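Local coordinates for fucolectin-related protein (Streptococcus pneumoniae, PDB 2WMF), which probably hydrolyses glycosidic linkages in host blood group antigen carbohydrates, as a family 98 glycoside hydrolase, at residues V115-M120 against S141-V146; W132-F137 against C170-A175; N546-K551 against M576-I581; H553-E558 against T570-G575. One frame throughout, in Å; residues are numbered along the deposited sequence.

Interaction 1. Residues V115-M120 against S141-V146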
loop_
_atom_site.group_PDB
_atom_site.type_symbol
_atom_site.label_atom_id
_atom_site.label_comp_id
_atom_site.label_asym_id
_atom_site.label_seq_id
_atom_site.Cartn_x
_atom_site.Cartn_y
_atom_site.Cartn_z
ATOM N N VAL A 115 5.751 -18.969 -2.513
ATOM C CA VAL A 115 5.165 -18.346 -3.671
ATOM C C VAL A 115 3.638 -18.326 -3.674
ATOM O O VAL A 115 2.976 -19.165 -3.053
ATOM C CB VAL A 115 5.687 -18.989 -4.985
ATOM C CG1 VAL A 115 7.221 -18.841 -5.124
ATOM C CG2 VAL A 115 5.228 -20.472 -5.101
ATOM N N PHE A 116 3.097 -17.324 -4.393
ATOM C CA PHE A 116 1.685 -17.232 -4.752
ATOM C C PHE A 116 1.581 -17.127 -6.284
ATOM O O PHE A 116 2.369 -16.432 -6.874
ATOM C CB PHE A 116 1.081 -15.929 -4.168
ATOM C CG PHE A 116 0.872 -15.963 -2.672
ATOM C CD1 PHE A 116 -0.384 -16.142 -2.144
ATOM C CD2 PHE A 116 1.941 -15.754 -1.810
ATOM C CE1 PHE A 116 -0.590 -16.151 -0.757
ATOM C CE2 PHE A 116 1.755 -15.766 -0.399
ATOM C CZ PHE A 116 0.486 -15.990 0.107
ATOM N N LEU A 117 0.609 -17.821 -6.875
ATOM C CA LEU A 117 0.380 -17.828 -8.319
ATOM C C LEU A 117 -0.774 -16.895 -8.659
ATOM O O LEU A 117 -1.814 -16.952 -8.027
ATOM C CB LEU A 117 0.002 -19.215 -8.835
ATOM C CG LEU A 117 0.896 -20.407 -8.523
ATOM C CD1 LEU A 117 0.284 -21.665 -9.176
ATOM C CD2 LEU A 117 2.302 -20.098 -8.988
ATOM N N VAL A 118 -0.586 -16.047 -9.667
ATOM C CA VAL A 118 -1.691 -15.257 -10.232
ATOM C C VAL A 118 -2.435 -16.173 -11.199
ATOM O O VAL A 118 -1.876 -16.553 -12.237
ATOM C CB VAL A 118 -1.215 -14.009 -10.985
ATOM C CG1 VAL A 118 -2.425 -13.257 -11.547
ATOM C CG2 VAL A 118 -0.321 -13.088 -10.080
ATOM N N ILE A 119 -3.645 -16.565 -10.829
ATOM C CA ILE A 119 -4.468 -17.481 -11.644
ATOM C C ILE A 119 -5.723 -16.859 -12.237
ATOM O O ILE A 119 -6.394 -17.501 -13.042
ATOM C CB ILE A 119 -4.818 -18.795 -10.911
ATOM C CG1 ILE A 119 -5.829 -18.553 -9.775
ATOM C CG2 ILE A 119 -3.484 -19.477 -10.378
ATOM C CD1 ILE A 119 -6.371 -19.838 -9.198
ATOM N N MET A 120 -6.040 -15.621 -11.840
ATOM C CA MET A 120 -7.177 -14.896 -12.368
ATOM C C MET A 120 -6.794 -13.435 -12.632
ATOM O O MET A 120 -6.094 -12.840 -11.828
ATOM C CB MET A 120 -8.363 -14.889 -11.378
ATOM C CG MET A 120 -9.112 -16.222 -11.181
ATOM S SD MET A 120 -10.447 -16.078 -10.003
ATOM C CE MET A 120 -11.726 -15.294 -10.997
ATOM N N SER A 141 4.665 -27.712 -0.891
ATOM C CA SER A 141 4.566 -27.005 0.384
ATOM C C SER A 141 4.867 -25.489 0.228
ATOM O O SER A 141 4.415 -24.687 1.038
ATOM C CB SER A 141 5.503 -27.627 1.449
ATOM O OG SER A 141 6.854 -27.490 1.111
ATOM N N VAL A 142 5.659 -25.135 -0.784
ATOM C CA VAL A 142 5.975 -23.692 -1.029
ATOM C C VAL A 142 4.789 -22.909 -1.612
ATOM O O VAL A 142 4.829 -21.684 -1.620
ATOM C CB VAL A 142 7.212 -23.464 -1.940
ATOM C CG1 VAL A 142 8.499 -24.003 -1.281
ATOM C CG2 VAL A 142 7.003 -24.027 -3.309
ATOM N N LEU A 143 3.766 -23.592 -2.108
ATOM C CA LEU A 143 2.616 -22.903 -2.699
ATOM C C LEU A 143 1.732 -22.387 -1.559
ATOM O O LEU A 143 1.036 -23.146 -0.925
ATOM C CB LEU A 143 1.842 -23.807 -3.647
ATOM C CG LEU A 143 0.613 -23.171 -4.320
ATOM C CD1 LEU A 143 1.004 -21.835 -5.041
ATOM C CD2 LEU A 143 -0.159 -24.137 -5.262
ATOM N N LYS A 144 1.735 -21.069 -1.363
ATOM C CA LYS A 144 1.066 -20.433 -0.237
ATOM C C LYS A 144 -0.314 -19.893 -0.559
ATOM O O LYS A 144 -1.084 -19.595 0.349
ATOM C CB LYS A 144 1.941 -19.295 0.356
ATOM C CG LYS A 144 3.349 -19.738 0.764
ATOM C CD LYS A 144 3.244 -20.839 1.832
ATOM C CE LYS A 144 4.559 -21.088 2.495
ATOM N NZ LYS A 144 5.494 -21.362 1.496
ATOM N N GLY A 145 -0.675 -19.851 -1.832
ATOM C CA GLY A 145 -1.962 -19.309 -2.238
ATOM C C GLY A 145 -1.947 -18.803 -3.657
ATOM O O GLY A 145 -1.011 -19.053 -4.432
ATOM N N VAL A 146 -3.006 -18.063 -3.989
ATOM C CA VAL A 146 -3.208 -17.582 -5.354
ATOM C C VAL A 146 -3.772 -16.153 -5.326
ATOM O O VAL A 146 -4.327 -15.728 -4.321
ATOM C CB VAL A 146 -4.133 -18.494 -6.181
ATOM C CG1 VAL A 146 -3.508 -19.884 -6.271
ATOM C CG2 VAL A 146 -5.571 -18.559 -5.621
#

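Interaction 2. Residues W132-F137 against C170-A175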
loop_
_atom_site.group_PDB
_atom_site.type_symbol
_atom_site.label_atom_id
_atom_site.label_comp_id
_atom_site.label_asym_id
_atom_site.label_seq_id
_atom_site.Cartn_x
_atom_site.Cartn_y
_atom_site.Cartn_z
ATOM N N TRP A 132 -7.075 -28.843 -10.453
ATOM C CA TRP A 132 -5.658 -28.676 -10.757
ATOM C C TRP A 132 -4.938 -27.915 -9.650
ATOM O O TRP A 132 -3.846 -28.285 -9.223
ATOM C CB TRP A 132 -5.448 -27.980 -12.111
ATOM C CG TRP A 132 -4.014 -27.716 -12.479
ATOM C CD1 TRP A 132 -3.180 -28.522 -13.203
ATOM C CD2 TRP A 132 -3.232 -26.559 -12.124
ATOM N NE1 TRP A 132 -1.952 -27.934 -13.338
ATOM C CE2 TRP A 132 -1.940 -26.740 -12.673
ATOM C CE3 TRP A 132 -3.503 -25.385 -11.401
ATOM C CZ2 TRP A 132 -0.918 -25.810 -12.503
ATOM C CZ3 TRP A 132 -2.498 -24.480 -11.233
ATOM C CH2 TRP A 132 -1.228 -24.670 -11.794
ATOM N N LEU A 133 -5.547 -26.854 -9.161
ATOM C CA LEU A 133 -4.943 -26.106 -8.059
ATOM C C LEU A 133 -4.810 -26.981 -6.788
ATOM O O LEU A 133 -3.777 -26.946 -6.093
ATOM C CB LEU A 133 -5.775 -24.866 -7.745
ATOM C CG LEU A 133 -5.283 -23.979 -6.609
ATOM C CD1 LEU A 133 -3.894 -23.450 -6.916
ATOM C CD2 LEU A 133 -6.293 -22.836 -6.303
ATOM N N ASP A 134 -5.877 -27.734 -6.493
ATOM C CA ASP A 134 -5.915 -28.677 -5.354
ATOM C C ASP A 134 -4.677 -29.619 -5.425
ATOM O O ASP A 134 -3.939 -29.773 -4.448
ATOM C CB ASP A 134 -7.244 -29.437 -5.382
ATOM C CG ASP A 134 -7.451 -30.360 -4.184
ATOM O OD1 ASP A 134 -6.590 -31.227 -3.948
ATOM O OD2 ASP A 134 -8.455 -30.161 -3.478
ATOM N N GLU A 135 -4.420 -30.164 -6.617
ATOM C CA GLU A 135 -3.257 -31.030 -6.878
ATOM C C GLU A 135 -1.954 -30.312 -6.602
ATOM O O GLU A 135 -1.038 -30.882 -6.027
ATOM C CB GLU A 135 -3.280 -31.538 -8.331
ATOM C CG GLU A 135 -4.385 -32.538 -8.569
ATOM C CD GLU A 135 -4.596 -32.863 -10.060
ATOM O OE1 GLU A 135 -3.957 -32.227 -10.945
ATOM O OE2 GLU A 135 -5.436 -33.764 -10.343
ATOM N N GLN A 136 -1.862 -29.048 -7.006
ATOM C CA GLN A 136 -0.650 -28.307 -6.773
ATOM C C GLN A 136 -0.407 -28.054 -5.274
ATOM O O GLN A 136 0.730 -28.168 -4.826
ATOM C CB GLN A 136 -0.581 -27.004 -7.593
ATOM C CG GLN A 136 -0.879 -27.127 -9.088
ATOM C CD GLN A 136 -0.314 -28.410 -9.721
ATOM O OE1 GLN A 136 0.897 -28.701 -9.608
ATOM N NE2 GLN A 136 -1.187 -29.197 -10.352
ATOM N N PHE A 137 -1.461 -27.751 -4.511
ATOM C CA PHE A 137 -1.317 -27.596 -3.055
ATOM C C PHE A 137 -0.833 -28.907 -2.401
ATOM O O PHE A 137 -0.038 -28.877 -1.480
ATOM C CB PHE A 137 -2.632 -27.178 -2.402
ATOM C CG PHE A 137 -2.978 -25.715 -2.528
ATOM C CD1 PHE A 137 -2.077 -24.741 -2.131
ATOM C CD2 PHE A 137 -4.252 -25.326 -2.951
ATOM C CE1 PHE A 137 -2.406 -23.360 -2.205
ATOM C CE2 PHE A 137 -4.586 -23.967 -3.011
ATOM C CZ PHE A 137 -3.647 -22.983 -2.630
ATOM N N CYS A 170 -8.359 -23.075 -1.301
ATOM C CA CYS A 170 -7.379 -22.498 -0.412
ATOM C C CYS A 170 -7.630 -22.906 1.032
ATOM O O CYS A 170 -6.705 -23.258 1.742
ATOM C CB CYS A 170 -7.366 -20.968 -0.555
ATOM S SG CYS A 170 -6.591 -20.411 -2.122
ATOM N N ALA A 171 -8.888 -22.844 1.461
ATOM C CA ALA A 171 -9.240 -23.145 2.864
ATOM C C ALA A 171 -8.909 -24.603 3.202
ATOM O O ALA A 171 -8.540 -24.918 4.346
ATOM C CB ALA A 171 -10.738 -22.834 3.131
ATOM N N LYS A 172 -9.041 -25.476 2.218
ATOM C CA LYS A 172 -8.746 -26.904 2.409
ATOM C C LYS A 172 -7.276 -27.128 2.799
ATOM O O LYS A 172 -6.928 -28.079 3.549
ATOM C CB LYS A 172 -9.145 -27.652 1.145
ATOM C CG LYS A 172 -8.861 -29.127 1.150
ATOM C CD LYS A 172 -9.452 -29.836 -0.097
ATOM C CE LYS A 172 -8.917 -31.261 -0.250
ATOM N NZ LYS A 172 -9.288 -31.871 -1.534
ATOM N N TYR A 173 -6.400 -26.257 2.298
ATOM C CA TYR A 173 -4.960 -26.429 2.419
ATOM C C TYR A 173 -4.284 -25.363 3.293
ATOM O O TYR A 173 -3.073 -25.285 3.306
ATOM C CB TYR A 173 -4.317 -26.475 1.005
ATOM C CG TYR A 173 -4.675 -27.764 0.255
ATOM C CD1 TYR A 173 -4.020 -28.949 0.574
ATOM C CD2 TYR A 173 -5.715 -27.809 -0.670
ATOM C CE1 TYR A 173 -4.363 -30.149 -0.049
ATOM C CE2 TYR A 173 -6.074 -28.997 -1.307
ATOM C CZ TYR A 173 -5.403 -30.171 -0.992
ATOM O OH TYR A 173 -5.711 -31.410 -1.570
ATOM N N GLY A 174 -5.060 -24.533 3.997
ATOM C CA GLY A 174 -4.481 -23.506 4.853
ATOM C C GLY A 174 -3.823 -22.369 4.097
ATOM O O GLY A 174 -2.968 -21.672 4.635
ATOM N N ALA A 175 -4.251 -22.194 2.846
ATOM C CA ALA A 175 -3.682 -21.207 1.967
ATOM C C ALA A 175 -4.505 -19.919 1.941
ATOM O O ALA A 175 -5.593 -19.844 2.551
ATOM C CB ALA A 175 -3.555 -21.799 0.563
#

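Interaction 3. Residues N546-K551 against M576-I581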
loop_
_atom_site.group_PDB
_atom_site.type_symbol
_atom_site.label_atom_id
_atom_site.label_comp_id
_atom_site.label_asym_id
_atom_site.label_seq_id
_atom_site.Cartn_x
_atom_site.Cartn_y
_atom_site.Cartn_z
ATOM N N ASN A 546 19.975 10.926 20.325
ATOM C CA ASN A 546 20.586 9.797 19.667
ATOM C C ASN A 546 20.062 9.845 18.239
ATOM O O ASN A 546 18.873 9.810 18.057
ATOM C CB ASN A 546 20.040 8.526 20.282
ATOM C CG ASN A 546 21.071 7.688 20.842
ATOM O OD1 ASN A 546 21.407 6.629 20.275
ATOM N ND2 ASN A 546 21.641 8.133 21.980
ATOM N N ILE A 547 20.941 9.965 17.257
ATOM C CA ILE A 547 20.501 10.138 15.865
ATOM C C ILE A 547 21.280 9.244 14.919
ATOM O O ILE A 547 22.471 9.045 15.086
ATOM C CB ILE A 547 20.559 11.640 15.415
ATOM C CG1 ILE A 547 20.016 11.837 13.981
ATOM C CG2 ILE A 547 21.956 12.208 15.511
ATOM C CD1 ILE A 547 19.705 13.276 13.622
ATOM N N SER A 548 20.588 8.718 13.907
ATOM C CA SER A 548 21.215 7.951 12.883
ATOM C C SER A 548 20.402 8.134 11.601
ATOM O O SER A 548 19.340 8.735 11.618
ATOM C CB SER A 548 21.274 6.472 13.265
ATOM O OG SER A 548 19.995 5.906 13.287
ATOM N N GLY A 549 20.915 7.608 10.507
ATOM C CA GLY A 549 20.208 7.736 9.239
ATOM C C GLY A 549 20.921 7.072 8.110
ATOM O O GLY A 549 21.983 6.452 8.320
ATOM N N ASP A 550 20.366 7.221 6.909
ATOM C CA ASP A 550 21.018 6.639 5.737
ATOM C C ASP A 550 22.410 7.260 5.581
ATOM O O ASP A 550 22.579 8.491 5.563
ATOM C CB ASP A 550 20.211 6.875 4.459
ATOM C CG ASP A 550 18.925 6.037 4.391
ATOM O OD1 ASP A 550 18.775 5.009 5.115
ATOM O OD2 ASP A 550 18.048 6.397 3.557
ATOM N N LYS A 551 23.405 6.389 5.454
ATOM C CA LYS A 551 24.795 6.840 5.401
ATOM C C LYS A 551 25.011 7.868 4.275
ATOM O O LYS A 551 24.557 7.663 3.154
ATOM C CB LYS A 551 25.701 5.620 5.230
ATOM C CG LYS A 551 27.178 5.957 5.272
ATOM C CD LYS A 551 28.053 4.693 5.052
ATOM C CE LYS A 551 29.511 5.070 4.725
ATOM N NZ LYS A 551 30.033 6.121 5.672
ATOM N N MET A 576 16.255 8.308 4.957
ATOM C CA MET A 576 15.796 8.035 6.315
ATOM C C MET A 576 16.692 8.738 7.363
ATOM O O MET A 576 17.931 8.721 7.245
ATOM C CB MET A 576 15.826 6.518 6.561
ATOM C CG MET A 576 15.126 6.117 7.866
ATOM S SD MET A 576 15.191 4.319 8.125
ATOM C CE MET A 576 13.649 3.666 8.802
ATOM N N VAL A 577 16.046 9.277 8.408
ATOM C CA VAL A 577 16.732 9.770 9.613
ATOM C C VAL A 577 15.880 9.295 10.792
ATOM O O VAL A 577 14.648 9.392 10.759
ATOM C CB VAL A 577 16.919 11.337 9.614
ATOM C CG1 VAL A 577 17.581 11.850 10.906
ATOM C CG2 VAL A 577 17.709 11.750 8.403
ATOM N N GLU A 578 16.531 8.754 11.825
ATOM C CA GLU A 578 15.845 8.282 13.037
ATOM C C GLU A 578 16.487 8.940 14.259
ATOM O O GLU A 578 17.694 9.114 14.290
ATOM C CB GLU A 578 16.015 6.767 13.197
ATOM C CG GLU A 578 15.403 5.934 12.118
ATOM C CD GLU A 578 15.416 4.446 12.403
ATOM O OE1 GLU A 578 16.437 3.784 12.030
ATOM O OE2 GLU A 578 14.398 3.952 12.981
ATOM N N MET A 579 15.673 9.284 15.253
ATOM C CA MET A 579 16.163 9.928 16.489
ATOM C C MET A 579 15.447 9.389 17.691
ATOM O O MET A 579 14.294 9.040 17.588
ATOM C CB MET A 579 15.779 11.400 16.512
ATOM C CG MET A 579 16.319 12.205 15.467
ATOM S SD MET A 579 15.514 13.820 15.588
ATOM C CE MET A 579 15.492 13.985 13.811
ATOM N N SER A 580 16.144 9.358 18.821
ATOM C CA SER A 580 15.541 9.104 20.146
ATOM C C SER A 580 15.903 10.329 20.985
ATOM O O SER A 580 17.071 10.739 21.036
ATOM C CB SER A 580 16.137 7.835 20.757
ATOM O OG SER A 580 15.607 7.562 22.037
ATOM N N ILE A 581 14.899 10.941 21.608
ATOM C CA ILE A 581 15.061 12.185 22.372
ATOM C C ILE A 581 14.473 11.976 23.799
ATOM O O ILE A 581 13.280 11.626 23.859
ATOM C CB ILE A 581 14.325 13.342 21.659
ATOM C CG1 ILE A 581 14.802 13.475 20.183
ATOM C CG2 ILE A 581 14.484 14.685 22.400
ATOM C CD1 ILE A 581 14.142 14.645 19.398
HETATM O O HOH W 1 18.624 5.060 11.227
#

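Interaction 4. Residues H553-E558 against T570-G575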
loop_
_atom_site.group_PDB
_atom_site.type_symbol
_atom_site.label_atom_id
_atom_site.label_comp_id
_atom_site.label_asym_id
_atom_site.label_seq_id
_atom_site.Cartn_x
_atom_site.Cartn_y
_atom_site.Cartn_z
ATOM N N HIS A 553 23.652 10.595 3.688
ATOM C CA HIS A 553 22.418 11.199 3.176
ATOM C C HIS A 553 21.682 12.094 4.173
ATOM O O HIS A 553 20.489 12.390 4.001
ATOM C CB HIS A 553 21.526 10.098 2.566
ATOM C CG HIS A 553 22.066 9.601 1.269
ATOM N ND1 HIS A 553 21.602 10.038 0.051
ATOM C CD2 HIS A 553 23.131 8.814 1.008
ATOM C CE1 HIS A 553 22.337 9.502 -0.913
ATOM N NE2 HIS A 553 23.257 8.737 -0.361
ATOM N N TYR A 554 22.403 12.577 5.198
ATOM C CA TYR A 554 21.843 13.621 6.039
ATOM C C TYR A 554 22.872 14.442 6.801
ATOM O O TYR A 554 23.947 13.956 7.123
ATOM C CB TYR A 554 20.847 13.031 7.052
ATOM C CG TYR A 554 21.499 12.235 8.178
ATOM C CD1 TYR A 554 21.626 12.776 9.457
ATOM C CD2 TYR A 554 21.993 10.947 7.956
ATOM C CE1 TYR A 554 22.225 12.057 10.483
ATOM C CE2 TYR A 554 22.614 10.213 8.987
ATOM C CZ TYR A 554 22.732 10.792 10.242
ATOM O OH TYR A 554 23.347 10.056 11.281
ATOM N N THR A 555 22.496 15.684 7.049
ATOM C CA THR A 555 23.145 16.549 8.009
ATOM C C THR A 555 22.100 17.197 8.904
ATOM O O THR A 555 20.902 17.141 8.637
ATOM C CB THR A 555 24.015 17.627 7.336
ATOM O OG1 THR A 555 23.198 18.539 6.607
ATOM C CG2 THR A 555 25.038 17.003 6.388
ATOM N N TYR A 556 22.539 17.768 10.027
ATOM C CA TYR A 556 21.609 18.439 10.931
ATOM C C TYR A 556 22.262 19.542 11.758
ATOM O O TYR A 556 23.484 19.550 11.951
ATOM C CB TYR A 556 20.895 17.431 11.849
ATOM C CG TYR A 556 21.798 16.753 12.851
ATOM C CD1 TYR A 556 21.899 17.230 14.152
ATOM C CD2 TYR A 556 22.538 15.623 12.503
ATOM C CE1 TYR A 556 22.733 16.612 15.080
ATOM C CE2 TYR A 556 23.383 14.999 13.425
ATOM C CZ TYR A 556 23.470 15.502 14.710
ATOM O OH TYR A 556 24.286 14.869 15.623
ATOM N N THR A 557 21.431 20.496 12.167
ATOM C CA THR A 557 21.800 21.526 13.147
ATOM C C THR A 557 20.800 21.452 14.283
ATOM O O THR A 557 19.633 21.174 14.068
ATOM C CB THR A 557 21.845 22.953 12.534
ATOM O OG1 THR A 557 20.528 23.514 12.355
ATOM C CG2 THR A 557 22.630 22.962 11.252
ATOM N N GLU A 558 21.292 21.663 15.506
ATOM C CA GLU A 558 20.453 21.690 16.715
ATOM C C GLU A 558 20.399 23.114 17.270
ATOM O O GLU A 558 21.343 23.894 17.078
ATOM C CB GLU A 558 21.060 20.803 17.786
ATOM C CG GLU A 558 21.092 19.358 17.413
ATOM C CD GLU A 558 21.700 18.492 18.479
ATOM O OE1 GLU A 558 22.934 18.302 18.451
ATOM O OE2 GLU A 558 20.938 17.976 19.318
ATOM N N THR A 570 17.104 20.860 12.753
ATOM C CA THR A 570 16.936 21.134 11.323
ATOM C C THR A 570 17.690 20.035 10.626
ATOM O O THR A 570 18.896 19.961 10.755
ATOM C CB THR A 570 17.530 22.518 11.006
ATOM O OG1 THR A 570 16.824 23.452 11.817
ATOM C CG2 THR A 570 17.312 22.854 9.560
ATOM N N VAL A 571 16.965 19.154 9.926
ATOM C CA VAL A 571 17.564 17.969 9.310
ATOM C C VAL A 571 17.556 18.178 7.796
ATOM O O VAL A 571 16.504 18.346 7.209
ATOM C CB VAL A 571 16.793 16.666 9.656
ATOM C CG1 VAL A 571 17.483 15.462 9.050
ATOM C CG2 VAL A 571 16.662 16.521 11.199
ATOM N N ASN A 572 18.716 18.148 7.158
ATOM C CA ASN A 572 18.814 18.212 5.677
ATOM C C ASN A 572 19.114 16.806 5.186
ATOM O O ASN A 572 20.123 16.209 5.578
ATOM C CB ASN A 572 19.957 19.132 5.268
ATOM C CG ASN A 572 20.043 20.327 6.143
ATOM O OD1 ASN A 572 20.981 20.447 6.983
ATOM N ND2 ASN A 572 19.038 21.179 6.061
ATOM N N HIS A 573 18.219 16.235 4.389
ATOM C CA HIS A 573 18.313 14.804 4.118
ATOM C C HIS A 573 17.729 14.442 2.756
ATOM O O HIS A 573 16.932 15.181 2.230
ATOM C CB HIS A 573 17.736 13.973 5.279
ATOM C CG HIS A 573 16.255 14.090 5.531
ATOM N ND1 HIS A 573 15.606 15.259 5.896
ATOM C CD2 HIS A 573 15.315 13.112 5.585
ATOM C CE1 HIS A 573 14.331 14.974 6.163
ATOM N NE2 HIS A 573 14.123 13.691 5.941
ATOM N N ASN A 574 18.158 13.291 2.240
ATOM C CA ASN A 574 17.444 12.616 1.156
ATOM C C ASN A 574 17.473 11.150 1.501
ATOM O O ASN A 574 18.417 10.443 1.197
ATOM C CB ASN A 574 18.048 12.905 -0.212
ATOM C CG ASN A 574 17.136 12.449 -1.355
ATOM O OD1 ASN A 574 16.207 11.704 -1.121
ATOM N ND2 ASN A 574 17.376 12.937 -2.583
ATOM N N GLY A 575 16.464 10.730 2.261
ATOM C CA GLY A 575 16.465 9.392 2.837
ATOM C C GLY A 575 15.918 9.394 4.254
ATOM O O GLY A 575 15.206 10.329 4.686
HETATM O O HOH W 2 18.004 24.009 14.269
#

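Interaction 1. Residues V115-M120 against S141-V146
In the beta-alpha-beta unit of strand 115-121, helix 130-139 and strand 143-149, Val115 pairs with Leu143 and Leu117 with Val146 as parallel neighbours. Val115 is held at both ends of its backbone: its N gives a nearly straight bond to Val142 O (3.0 Å), and its O takes one from Lys144 N (2.8 Å). Farther along, Leu117 N reaches Gly145 O at 3.2 Å. Val142 O is shared, because Lys144, whose chain bends at chi2 and chi4, curls back so that NZ meets this oxygen at 3.2 Å, on the opposite face of the carbonyl plane from Val115 N. The two strands are the third and fourth of the eight-stranded parallel barrel, a (beta/alpha)8 fold, and their faces divide accordingly. On the face covered by the helices, Leu117 CG meets Leu143 CD1 at 3.8 Å across a right-angled crossing, while Ile119 CD1 lies 3.9 Å from Val146 CG2; Leu133 of helix 130-139 also packs on Val146. Phe116 turns to the other face. Lys144 CB sits over its ring, 3.9 Å from the centroid, as a CH-pi contact. The ring also lies obliquely against the Gly145 backbone, Phe116 CD1 coming within 3.5 Å of Gly145 CA. Gly145 N is buried here and finds no hydrogen-bond partner in the model.

Interaction 2. Residues W132-F137 against C170-A175
Asp134 carries CG opposite its backbone N (chi1 -175°), and Lys172 does the same (chi1 178°) with its chain extended to the tip, so that carboxylate and ammonium converge between the two helices. Lys172 NZ meets Asp134 OD2 at 2.7 Å on the syn lone pair, forming a salt bridge. The other oxygen takes the phenol: Tyr173 OH donates to Asp134 OD1 at 2.5 Å, approaching from above the carboxylate plane, which stands almost perpendicular to the ring. Gln138 NE2 is a further donor to OD1.

Deeper in, Phe137 CB rests over the face of the Tyr173 ring, 3.6 Å from its centroid, and Tyr173 CB returns the contact over the face of the Phe137 ring. The two rings lie near parallel, planes 24° apart, but are slid so far that they hardly overlap. The outer end of the Phe137 ring is met by Ala175 CB, 3.4 Å from Phe137 CZ, and by Cys170 SG, which lies at the ring edge 3.9 Å from the same CZ. Helix 130-139 thus packs on the end of helix 159-172 and the turn leading into the next barrel strand, neighbouring helices of the (beta/alpha)8 barrel. With one ammonium and two neutral donors around it, the Asp134 carboxylate is probably kept ionised, and the short phenol bond would polarise the Tyr173 hydroxyl.

Interaction 3. Residues N546-K551 against M576-I581
Met576, Asn546 and Ser548 lose the most surface where antiparallel strands 546-549 and 576-580 meet. Met576 is gripped through its backbone by Asp550. Its O accepts from Asp550 N at 2.9 Å, and its N donates a nearly straight bond to Asp550 OD2 at 3.0 Å, arriving from high above the carboxylate plane. Asp550 has CG beside its own backbone N (chi1 -72°), which brings the carboxylate back over the start of the partner strand, where OD1 also brushes Met576 CB.

At the far end, Asn546 forms a hydrogen-bonded pair with Ser580: Asn546 N to Ser580 O is 3.0 Å and Ser580 N to Asn546 O is 2.9 Å. Their CB atoms lie alongside one another. Ser548 makes the equivalent paired backbone bonds with Glu578, and its OG, set between backbone N and carbonyl carbon (chi1 68°), lies beside a water. This water is 2.6 Å from Ser548 OG and donates to Glu578 OE1 at 2.7 Å, linking the hydroxyl and carboxylate, which form no direct hydrogen bond.

The opposite face is apolar. Ile547 CD1 lies 3.7 Å from Val577 CG1, and Ile547 runs beside Met579, all three facing strands 554-561 and 566-573. Gly549, without a side chain, brings its CA within 4.0 Å of Val577 CA. The sheet edge is therefore largely two-sided in character: one side carries Ser548, Glu578 and their water, with the Met576 chain beside them, the other the hydrocarbon of Ile547, Val577 and Met579, and Asp550 satisfies an N-H just where the regular pairing ends.

Interaction 4. Residues H553-E558 against T570-G575
Asn572 and Thr555 form a hydrogen-bonded pair, and the Asn572 side chain can be traced along Thr555. Its CB lies 3.6 Å from Thr555 OG1. At the next atom, CG turns beside the backbone N (chi1 -39°), and the amide splits its tasks. OD1 accepts the Thr555 hydroxyl at 2.9 Å, with OG1 in the carbonyl plane and on a lone pair, while ND2 turns to Thr530 OG1 of the adjoining strand. Beneath this cross-strand bond the backbones are joined twice, by Thr555 N to Asn572 O and Asn572 N to Thr555 O, each 2.8 Å.

Thr557 and Thr570 repeat the backbone pairing, but their side chains run side by side. Their hydroxyls share a water, 3.2 Å from Thr557 OG1 and 2.8 Å from Thr570 OG1. On the other face Tyr554 CB packs 3.7 Å from His573 CB, and Tyr556 CB lies loosely by Val571 CG2; both tyrosines reach across to Ile547. Just beyond the Tyr554-His573 pair, Asn574 N donates to His553 O. This is the regular register of an antiparallel beta hairpin, strands 554-561 and 566-573, at the edge of one sheet of a beta-sandwich.

In the fold
Interactions 1 and 2 belong to the barrel and touch, Val146 packing on Leu133 and the Lys144 carbonyl oxygen on Ala175 CB. Interaction 1 is buried and joins two parallel strands by backbone bonds and hydrocarbon; interaction 2, one layer out and partly buried, binds the helices with aromatic packing and a salt bridge toward its more exposed side. Interactions 3 and 4 lie far off, with centres about 38 to 50 Å from those of the first two, in the C-terminal region. There the hairpin of interaction 4, partly buried, is nested within the loop closed by interaction 3, a surface contact. Their two sheets meet through Tyr554, Tyr556 and Ile547, whereas hydroxyls, amide or carboxylate groups and bridging waters gather on their more exposed faces.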